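Local coordinates for cyclodipeptide synthetase (Mycobacterium tuberculosis, PDB 2X9Q), which probably joins the two tyrosyl groups of a pair of L-tyrosyl-tRNAs into cyclo(L-Tyr-L-Tyr), without ATP, for the biosynthesis of mycocyclosin, at residues Q50-P56 with R67-Q71; V204-L208 with Q222-M227. One frame throughout, in Å; residues are numbered along the deposited sequence.

Interaction 1 of 2, residues Q50-P56 with R67-Q71; sequences QLGRRIP and RPFTQ
Gln50, Pro56, Arg67 and Pro68 meet around one water, which joins the loop before strand 59-61 to the end of strand 64-68 at the margin of the mixed sheet in this HUP-clan, Rossmann-like fold. The water forms four hydrogen bonds. Its O accepts from Gln50 NE2 at 2.9 Å and from Arg67 NH1, lying at the guanidinium edge of Arg67. The same water O donates to Pro56 O and, at 2.7 Å, to Pro68 O. The Arg67 chain bends at chi3 (53°), which carries NH1 back toward Gln50. There the two side chains run past each other in opposite directions; Gln50 OE1 stands 3.2 Å from Arg67 NH1, but the angle is too poor for a hydrogen bond. Gln50 NE2 also hangs over one face of the Phe69 ring, 3.6 Å from Phe69 CD1, with amide and ring planes 33° apart.

Pro56 packs on both a side chain and the backbone: its CB lies against Pro68 CD, and its CG sits 3.4 Å from Thr70 O, in the short turn between strand 64-68 and helix 71-79. Thr70 is the N-cap of that helix, its OG1 accepting from Cys73 N. Phe69 also touches Ala260 and Tyr264, and backbone bonds tie Arg67 to Ile280 and Phe69 to His278 on strand 276-283. At the outer end, Arg54 grips Gln71 side-on with two nitrogens on one oxygen: Arg54 NH2 reaches a lone pair of Gln71 OE1 in the carbonyl plane at 2.7 Å, while Arg54 NE approaches the same OE1 at 2.9 Å from above that plane.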
loop_
_atom_site.group_PDB
_atom_site.type_symbol
_atom_site.label_atom_id
_atom_site.label_comp_id
_atom_site.label_asym_id
_atom_site.label_seq_id
_atom_site.Cartn_x
_atom_site.Cartn_y
_atom_site.Cartn_z
ATOM N N GLN A 50 3.280 -8.110 16.778
ATOM C CA GLN A 50 3.830 -8.937 15.679
ATOM C C GLN A 50 4.284 -10.332 16.156
ATOM O O GLN A 50 4.667 -10.541 17.343
ATOM C CB GLN A 50 4.947 -8.225 14.900
ATOM C CG GLN A 50 4.608 -6.852 14.354
ATOM C CD GLN A 50 5.875 -5.997 14.165
ATOM O OE1 GLN A 50 6.258 -5.197 15.068
ATOM N NE2 GLN A 50 6.583 -6.207 13.029
ATOM N N LEU A 51 4.234 -11.267 15.205
ATOM C CA LEU A 51 4.207 -12.716 15.497
ATOM C C LEU A 51 5.535 -13.450 15.213
ATOM O O LEU A 51 5.623 -14.666 15.468
ATOM C CB LEU A 51 3.000 -13.412 14.789
ATOM C CG LEU A 51 1.575 -13.041 15.309
ATOM C CD1 LEU A 51 0.422 -13.609 14.486
ATOM C CD2 LEU A 51 1.395 -13.330 16.818
ATOM N N GLY A 52 6.521 -12.711 14.659
ATOM C CA GLY A 52 7.850 -13.239 14.291
ATOM C C GLY A 52 8.880 -13.239 15.411
ATOM O O GLY A 52 8.627 -12.722 16.537
ATOM N N ARG A 53 10.062 -13.804 15.148
ATOM C CA ARG A 53 10.964 -14.018 16.302
ATOM C C ARG A 53 12.026 -12.978 16.599
ATOM O O ARG A 53 12.336 -12.748 17.798
ATOM C CB ARG A 53 11.420 -15.487 16.542
ATOM C CG ARG A 53 12.330 -16.185 15.566
ATOM C CD ARG A 53 13.132 -17.261 16.410
ATOM N NE ARG A 53 12.302 -18.196 17.212
ATOM C CZ ARG A 53 11.571 -19.159 16.653
ATOM N NH1 ARG A 53 10.812 -20.012 17.382
ATOM N NH2 ARG A 53 11.595 -19.249 15.315
ATOM N N ARG A 54 12.554 -12.322 15.576
ATOM C CA ARG A 54 13.443 -11.200 15.885
ATOM C C ARG A 54 12.854 -9.936 15.199
ATOM O O ARG A 54 13.427 -9.434 14.231
ATOM C CB ARG A 54 14.906 -11.508 15.472
ATOM C CG ARG A 54 16.036 -11.120 16.490
ATOM C CD ARG A 54 17.402 -11.814 16.164
ATOM N NE ARG A 54 17.397 -12.447 14.827
ATOM C CZ ARG A 54 18.373 -13.203 14.283
ATOM N NH1 ARG A 54 19.498 -13.468 14.958
ATOM N NH2 ARG A 54 18.222 -13.716 13.039
ATOM N N ILE A 55 11.695 -9.474 15.685
ATOM C CA ILE A 55 11.033 -8.236 15.261
ATOM C C ILE A 55 12.063 -7.077 14.983
ATOM O O ILE A 55 12.751 -6.626 15.888
ATOM C CB ILE A 55 10.018 -7.822 16.368
ATOM C CG1 ILE A 55 8.973 -8.955 16.535
ATOM C CG2 ILE A 55 9.341 -6.478 16.042
ATOM C CD1 ILE A 55 8.240 -8.924 17.878
ATOM N N PRO A 56 12.195 -6.622 13.720
ATOM C CA PRO A 56 13.140 -5.514 13.515
ATOM C C PRO A 56 12.670 -4.251 14.235
ATOM O O PRO A 56 11.456 -4.013 14.456
ATOM C CB PRO A 56 13.097 -5.291 11.985
ATOM C CG PRO A 56 12.657 -6.603 11.440
ATOM C CD PRO A 56 11.645 -7.119 12.444
ATOM N N ARG A 67 10.756 0.966 9.769
ATOM C CA ARG A 67 10.592 -0.277 10.520
ATOM C C ARG A 67 10.129 -1.418 9.602
ATOM O O ARG A 67 8.887 -1.600 9.325
ATOM C CB ARG A 67 9.655 -0.055 11.704
ATOM C CG ARG A 67 9.669 -1.315 12.642
ATOM C CD ARG A 67 8.867 -1.141 13.946
ATOM N NE ARG A 67 7.463 -0.704 13.743
ATOM C CZ ARG A 67 6.428 -1.468 13.334
ATOM N NH1 ARG A 67 6.580 -2.773 13.033
ATOM N NH2 ARG A 67 5.196 -0.935 13.256
ATOM N N PRO A 68 11.106 -2.228 9.144
ATOM C CA PRO A 68 10.692 -3.382 8.330
ATOM C C PRO A 68 9.823 -4.332 9.155
ATOM O O PRO A 68 10.044 -4.525 10.358
ATOM C CB PRO A 68 12.023 -4.035 7.893
ATOM C CG PRO A 68 13.080 -2.844 8.075
ATOM C CD PRO A 68 12.575 -2.189 9.358
ATOM N N PHE A 69 8.847 -4.921 8.492
ATOM C CA PHE A 69 7.862 -5.723 9.198
ATOM C C PHE A 69 8.468 -7.074 9.692
ATOM O O PHE A 69 8.150 -7.445 10.794
ATOM C CB PHE A 69 6.646 -6.016 8.307
ATOM C CG PHE A 69 5.497 -6.637 9.059
ATOM C CD1 PHE A 69 4.727 -5.863 9.941
ATOM C CD2 PHE A 69 5.176 -7.971 8.851
ATOM C CE1 PHE A 69 3.655 -6.412 10.628
ATOM C CE2 PHE A 69 4.102 -8.591 9.551
ATOM C CZ PHE A 69 3.309 -7.782 10.418
ATOM N N THR A 70 9.315 -7.738 8.896
ATOM C CA THR A 70 10.006 -8.962 9.319
ATOM C C THR A 70 11.530 -8.816 9.091
ATOM O O THR A 70 11.978 -7.914 8.397
ATOM C CB THR A 70 9.623 -10.263 8.521
ATOM O OG1 THR A 70 10.045 -10.105 7.131
ATOM C CG2 THR A 70 8.106 -10.559 8.654
ATOM N N GLN A 71 12.311 -9.784 9.589
ATOM C CA GLN A 71 13.776 -9.749 9.322
ATOM C C GLN A 71 14.063 -9.899 7.844
ATOM O O GLN A 71 15.117 -9.442 7.347
ATOM C CB GLN A 71 14.435 -10.942 9.969
ATOM C CG GLN A 71 14.247 -11.043 11.422
ATOM C CD GLN A 71 15.144 -12.205 11.961
ATOM O OE1 GLN A 71 16.365 -12.016 12.118
ATOM N NE2 GLN A 71 14.559 -13.389 12.158
HETATM O O HOH W 1 9.000 -4.600 12.832
#

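Interaction 2 of 2, residues V204-L208 with Q222-M227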
loop_
_atom_site.group_PDB
_atom_site.type_symbol
_atom_site.label_atom_id
_atom_site.label_comp_id
_atom_site.label_asym_id
_atom_site.label_seq_id
_atom_site.Cartn_x
_atom_site.Cartn_y
_atom_site.Cartn_z
ATOM N N VAL A 204 -9.892 -6.987 8.631
ATOM C CA VAL A 204 -10.600 -5.801 8.203
ATOM C C VAL A 204 -11.288 -5.097 9.361
ATOM O O VAL A 204 -11.187 -3.891 9.438
ATOM C CB VAL A 204 -11.578 -6.140 7.080
ATOM C CG1 VAL A 204 -12.738 -5.112 6.923
ATOM C CG2 VAL A 204 -10.746 -6.293 5.761
ATOM N N ARG A 205 -12.027 -5.826 10.227
ATOM C CA ARG A 205 -12.748 -5.210 11.334
ATOM C C ARG A 205 -11.759 -4.561 12.281
ATOM O O ARG A 205 -12.053 -3.462 12.774
ATOM C CB ARG A 205 -13.639 -6.203 12.096
ATOM C CG ARG A 205 -14.779 -6.731 11.238
ATOM C CD ARG A 205 -15.484 -7.952 11.881
ATOM N NE ARG A 205 -16.572 -8.378 10.989
ATOM C CZ ARG A 205 -17.021 -9.604 10.817
ATOM N NH1 ARG A 205 -16.455 -10.648 11.455
ATOM N NH2 ARG A 205 -18.037 -9.801 9.951
ATOM N N ARG A 206 -10.594 -5.193 12.540
ATOM C CA ARG A 206 -9.604 -4.545 13.411
ATOM C C ARG A 206 -9.169 -3.182 12.798
ATOM O O ARG A 206 -9.137 -2.161 13.477
ATOM C CB ARG A 206 -8.335 -5.361 13.626
ATOM C CG ARG A 206 -8.408 -6.528 14.649
ATOM C CD ARG A 206 -9.246 -6.303 15.906
ATOM N NE ARG A 206 -10.268 -7.351 15.916
ATOM C CZ ARG A 206 -11.591 -7.158 15.808
ATOM N NH1 ARG A 206 -12.406 -8.229 15.805
ATOM N NH2 ARG A 206 -12.104 -5.907 15.734
ATOM N N PHE A 207 -8.853 -3.189 11.502
ATOM C CA PHE A 207 -8.442 -1.980 10.835
ATOM C C PHE A 207 -9.545 -0.886 10.857
ATOM O O PHE A 207 -9.224 0.294 11.034
ATOM C CB PHE A 207 -8.028 -2.282 9.409
ATOM C CG PHE A 207 -7.864 -1.074 8.566
ATOM C CD1 PHE A 207 -6.824 -0.165 8.824
ATOM C CD2 PHE A 207 -8.766 -0.811 7.503
ATOM C CE1 PHE A 207 -6.676 1.006 8.053
ATOM C CE2 PHE A 207 -8.631 0.357 6.698
ATOM C CZ PHE A 207 -7.561 1.269 6.977
ATOM N N LEU A 208 -10.814 -1.273 10.635
ATOM C CA LEU A 208 -11.892 -0.296 10.638
ATOM C C LEU A 208 -12.142 0.226 12.034
ATOM O O LEU A 208 -12.495 1.397 12.177
ATOM C CB LEU A 208 -13.186 -0.823 10.021
ATOM C CG LEU A 208 -13.194 -1.050 8.506
ATOM C CD1 LEU A 208 -14.459 -1.696 8.052
ATOM C CD2 LEU A 208 -12.964 0.300 7.797
ATOM N N GLN A 222 -19.633 -1.229 4.973
ATOM C CA GLN A 222 -18.310 -0.661 5.170
ATOM C C GLN A 222 -17.208 -1.772 5.126
ATOM O O GLN A 222 -16.118 -1.547 4.585
ATOM C CB GLN A 222 -18.180 0.141 6.456
ATOM C CG GLN A 222 -19.004 1.492 6.471
ATOM C CD GLN A 222 -19.216 2.040 7.914
ATOM O OE1 GLN A 222 -18.669 1.509 8.873
ATOM N NE2 GLN A 222 -20.004 3.097 8.051
ATOM N N GLU A 223 -17.531 -2.951 5.705
ATOM C CA GLU A 223 -16.577 -4.104 5.719
ATOM C C GLU A 223 -16.332 -4.622 4.349
ATOM O O GLU A 223 -15.199 -4.863 4.008
ATOM C CB GLU A 223 -17.081 -5.236 6.600
ATOM C CG GLU A 223 -17.033 -4.838 8.027
ATOM C CD GLU A 223 -17.643 -5.916 8.980
ATOM O OE1 GLU A 223 -17.795 -7.115 8.617
ATOM O OE2 GLU A 223 -17.894 -5.524 10.126
ATOM N N GLN A 224 -17.403 -4.835 3.579
ATOM C CA GLN A 224 -17.276 -5.344 2.227
ATOM C C GLN A 224 -16.486 -4.340 1.329
ATOM O O GLN A 224 -15.599 -4.726 0.596
ATOM C CB GLN A 224 -18.661 -5.596 1.594
ATOM C CG GLN A 224 -18.469 -6.283 0.219
ATOM C CD GLN A 224 -17.491 -7.537 0.376
ATOM O OE1 GLN A 224 -17.837 -8.504 1.087
ATOM N NE2 GLN A 224 -16.277 -7.486 -0.228
ATOM N N VAL A 225 -16.784 -3.035 1.430
ATOM C CA VAL A 225 -16.035 -2.074 0.587
ATOM C C VAL A 225 -14.558 -2.022 1.021
ATOM O O VAL A 225 -13.661 -1.958 0.175
ATOM C CB VAL A 225 -16.723 -0.667 0.622
ATOM C CG1 VAL A 225 -15.801 0.454 0.037
ATOM C CG2 VAL A 225 -18.087 -0.810 -0.109
ATOM N N CYS A 226 -14.307 -2.073 2.322
ATOM C CA CYS A 226 -12.927 -2.055 2.798
ATOM C C CYS A 226 -12.163 -3.317 2.292
ATOM O O CYS A 226 -11.016 -3.224 1.850
ATOM C CB CYS A 226 -12.907 -2.034 4.338
ATOM S SG CYS A 226 -11.273 -1.882 5.010
HETATM N N MSE A 227 -12.823 -4.468 2.347
HETATM C CA MSE A 227 -12.234 -5.714 1.750
HETATM C C MSE A 227 -11.926 -5.491 0.266
HETATM O O MSE A 227 -10.873 -5.913 -0.243
HETATM C CB MSE A 227 -13.166 -6.909 1.956
HETATM C CG MSE A 227 -12.664 -8.292 1.345
HETATM SE SE MSE A 227 -11.125 -8.900 2.419
HETATM C CE MSE A 227 -12.341 -9.579 3.918
#
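The guanidinium of Arg205 takes Glu223 OE1 at its edge, and the ring of Phe207 takes Cys226 SG at its own. In the first pair the guanidinium and carboxylate planes are 66° apart, and the salt bridge is side-on, with two nitrogens converging on one oxygen. Arg205 NH2 uses the syn lone pair of Glu223 OE1 at 3.0 Å, whereas Arg205 NE comes to that oxygen from above the carboxylate plane; a weak, longer bond runs from Arg205 NE to Glu223 OE2. Arg205 is extended from CG to NE and passes alongside the carboxylate, with CG and CD also near Glu223 OE2. The sulfur of Cys226 lies nearly in the plane of the Phe207 ring, 3.7 Å from Phe207 CD2, a sulfur-aromatic contact made at the ring edge.

These pairs flank a crossing of two helices, 194-210 and 220-244, whose local axes approach to 10.1 Å at 104°. Between them Val204 and Leu208, one turn apart, embrace Cys226: Val204 CG1 touches Cys226 CB at 4.0 Å and Leu208 CD2 touches Cys226 SG at 3.9 Å. Leu208 CD1 rests on the backbone at Gln222 and Glu223. Toward the C-terminal end of 222-227, selenomethionine Met227, bent at chi2 and chi3, brings CE within 4.1 Å of Val204 CG2, and it also leans on Cys200 and Gln201 of the first helix.

In the fold
Interaction 1 and interaction 2 are separate in space as well as in sequence: their centres are 24 Å apart and their nearest atoms about 11 Å, so the two do not meet. The first joins the loop before strand 59-61 to the end of strand 64-68, a strand of the sheet; the second joins two helices. In interaction 1 the side chain of Arg67 stays about 10 Å from that of Tyr253, a substrate-binding residue by similarity. In interaction 2 the side chain of Cys226 is about 4 Å from that of Ile230, also substrate-binding by similarity, a closeness that largely reflects their spacing of one turn on helix 220-244. That helix also carries Glu233, which by similarity may have a critical role in catalysis.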